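Flavodoxin (Bacillus cereus, PDB 6GAQ) binds flavin mononucleotide and probably serves as a low-potential electron donor to a number of redox enzymes. Local coordinates at residues K90-F95 with A121-E126. Numbering follows the deposited sequence.
Sequences KKVAVF and AELVQE
The start of strand 91-98 pairs in parallel with the start of strand 122-131, an edge of the sheet, through Lys91 beside Glu122 and Val92 beside Leu123. Three backbone hydrogen bonds join them. Glu122 N donates to Lys90 O at 2.7 Å, and Val92 N returns a bond to Glu122 O (2.9 Å), approaching that oxygen from above its carbonyl plane. The third, from Val124 N to Val92 O, is longer at 3.2 Å but nearly straight, with an N-H...O angle of 171°.

Side chains then alternate between the two faces. On one, Lys91 and Glu122 run side by side in the same direction. The glutamate is extended, with CG anti to its backbone nitrogen (chi1 179°), which lays Glu122 OE2 along the lysine chain, 3.2 Å from Lys91 CG and 3.6 Å from Lys91 NZ in a salt bridge. Val124 CG1 packs on Lys91 CB at 3.9 Å, and Phe150 of helix 137-152 touches Val124 and Ala93 on this face.

On the other face the contact is apolar: Val92 CG1 meets Ala121 CB at 3.6 Å, and Val92 CG2 lies 4.0 Å from Leu123 CD1. Helix 107-117 packs here, Leu116 against Val92 and Glu113 against Leu123.

Strand 122-131 is broken by a bulge or short loop after this pairing, and backbone bonding resumes between Val94 and Leu128. The pairing closes the beta-alpha-beta unit of strand 91-98, helix 107-117 and strand 122-131, the last crossover of the five-stranded, 2-1-3-4-5 flavodoxin fold.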
loop_
_atom_site.group_PDB
_atom_site.type_symbol
_atom_site.label_atom_id
_atom_site.label_comp_id
_atom_site.label_asym_id
_atom_site.label_seq_id
_atom_site.Cartn_x
_atom_site.Cartn_y
_atom_site.Cartn_z
ATOM N N LYS A 90 -6.219 12.727 -5.038
ATOM C CA LYS A 90 -5.867 11.325 -5.214
ATOM C C LYS A 90 -6.482 10.500 -4.090
ATOM O O LYS A 90 -6.239 10.772 -2.908
ATOM C CB LYS A 90 -4.349 11.151 -5.238
ATOM C CG LYS A 90 -3.643 11.990 -6.289
ATOM C CD LYS A 90 -4.244 11.769 -7.669
ATOM C CE LYS A 90 -3.536 12.607 -8.723
ATOM N NZ LYS A 90 -4.306 12.653 -9.999
ATOM N N LYS A 91 -7.275 9.497 -4.458
ATOM C CA LYS A 91 -7.856 8.568 -3.496
ATOM C C LYS A 91 -6.861 7.442 -3.245
ATOM O O LYS A 91 -6.460 6.741 -4.180
ATOM C CB LYS A 91 -9.185 8.021 -4.014
ATOM C CG LYS A 91 -10.253 9.086 -4.203
ATOM C CD LYS A 91 -11.327 8.631 -5.177
ATOM C CE LYS A 91 -12.350 9.729 -5.419
ATOM N NZ LYS A 91 -13.516 9.610 -4.502
ATOM N N VAL A 92 -6.458 7.268 -1.985
ATOM C CA VAL A 92 -5.350 6.386 -1.650
ATOM C C VAL A 92 -5.750 5.407 -0.554
ATOM O O VAL A 92 -6.746 5.588 0.150
ATOM C CB VAL A 92 -4.095 7.174 -1.214
ATOM C CG1 VAL A 92 -3.672 8.151 -2.301
ATOM C CG2 VAL A 92 -4.355 7.895 0.097
ATOM N N ALA A 93 -4.940 4.357 -0.422
ATOM C CA ALA A 93 -5.069 3.378 0.646
ATOM C C ALA A 93 -3.697 2.763 0.893
ATOM O O ALA A 93 -2.766 2.940 0.104
ATOM C CB ALA A 93 -6.106 2.301 0.310
ATOM N N VAL A 94 -3.577 2.043 2.009
ATOM C CA VAL A 94 -2.307 1.463 2.433
ATOM C C VAL A 94 -2.548 0.032 2.899
ATOM O O VAL A 94 -3.622 -0.302 3.409
ATOM C CB VAL A 94 -1.642 2.305 3.553
ATOM C CG1 VAL A 94 -0.302 1.712 3.968
ATOM C CG2 VAL A 94 -1.455 3.748 3.105
ATOM N N PHE A 95 -1.546 -0.824 2.698
ATOM C CA PHE A 95 -1.555 -2.175 3.240
ATOM C C PHE A 95 -0.142 -2.535 3.677
ATOM O O PHE A 95 0.815 -1.799 3.426
ATOM C CB PHE A 95 -2.096 -3.196 2.227
ATOM C CG PHE A 95 -1.249 -3.343 0.994
ATOM C CD1 PHE A 95 -0.234 -4.285 0.937
ATOM C CD2 PHE A 95 -1.478 -2.547 -0.115
ATOM C CE1 PHE A 95 0.542 -4.423 -0.201
ATOM C CE2 PHE A 95 -0.707 -2.681 -1.255
ATOM C CZ PHE A 95 0.304 -3.619 -1.298
ATOM N N ALA A 121 -3.720 13.744 0.010
ATOM C CA ALA A 121 -4.437 12.613 -0.559
ATOM C C ALA A 121 -5.683 12.293 0.260
ATOM O O ALA A 121 -5.717 12.471 1.480
ATOM C CB ALA A 121 -3.529 11.386 -0.630
ATOM N N GLU A 122 -6.721 11.820 -0.429
ATOM C CA GLU A 122 -7.964 11.413 0.223
ATOM C C GLU A 122 -7.831 9.949 0.623
ATOM O O GLU A 122 -7.964 9.050 -0.212
ATOM C CB GLU A 122 -9.165 11.633 -0.689
ATOM C CG GLU A 122 -10.487 11.212 -0.059
ATOM C CD GLU A 122 -11.641 11.204 -1.044
ATOM O OE1 GLU A 122 -12.795 11.005 -0.608
ATOM O OE2 GLU A 122 -11.396 11.398 -2.252
ATOM N N LEU A 123 -7.562 9.709 1.903
ATOM C CA LEU A 123 -7.458 8.354 2.433
ATOM C C LEU A 123 -8.863 7.789 2.597
ATOM O O LEU A 123 -9.624 8.240 3.458
ATOM C CB LEU A 123 -6.701 8.362 3.756
ATOM C CG LEU A 123 -6.401 7.004 4.388
ATOM C CD1 LEU A 123 -5.599 6.139 3.431
ATOM C CD2 LEU A 123 -5.661 7.196 5.699
ATOM N N VAL A 124 -9.208 6.795 1.777
ATOM C CA VAL A 124 -10.589 6.330 1.706
ATOM C C VAL A 124 -10.931 5.248 2.726
ATOM O O VAL A 124 -12.120 5.032 3.004
ATOM C CB VAL A 124 -10.915 5.816 0.292
ATOM C CG1 VAL A 124 -11.006 6.978 -0.687
ATOM C CG2 VAL A 124 -9.871 4.809 -0.163
ATOM N N GLN A 125 -9.938 4.563 3.292
ATOM C CA GLN A 125 -10.224 3.499 4.244
ATOM C C GLN A 125 -8.977 3.193 5.060
ATOM O O GLN A 125 -7.855 3.518 4.665
ATOM C CB GLN A 125 -10.727 2.234 3.537
ATOM C CG GLN A 125 -9.782 1.692 2.479
ATOM C CD GLN A 125 -10.462 0.710 1.544
ATOM O OE1 GLN A 125 -11.526 0.994 0.993
ATOM N NE2 GLN A 125 -9.851 -0.454 1.362
ATOM N N GLU A 126 -9.199 2.556 6.209
ATOM C CA GLU A 126 -8.106 2.159 7.083
ATOM C C GLU A 126 -7.260 1.078 6.420
ATOM O O GLU A 126 -7.745 0.284 5.610
ATOM C CB GLU A 126 -8.653 1.664 8.424
ATOM C CG GLU A 126 -7.595 1.342 9.474
ATOM C CD GLU A 126 -6.661 2.507 9.746
ATOM O OE1 GLU A 126 -7.141 3.659 9.805
ATOM O OE2 GLU A 126 -5.445 2.268 9.904
#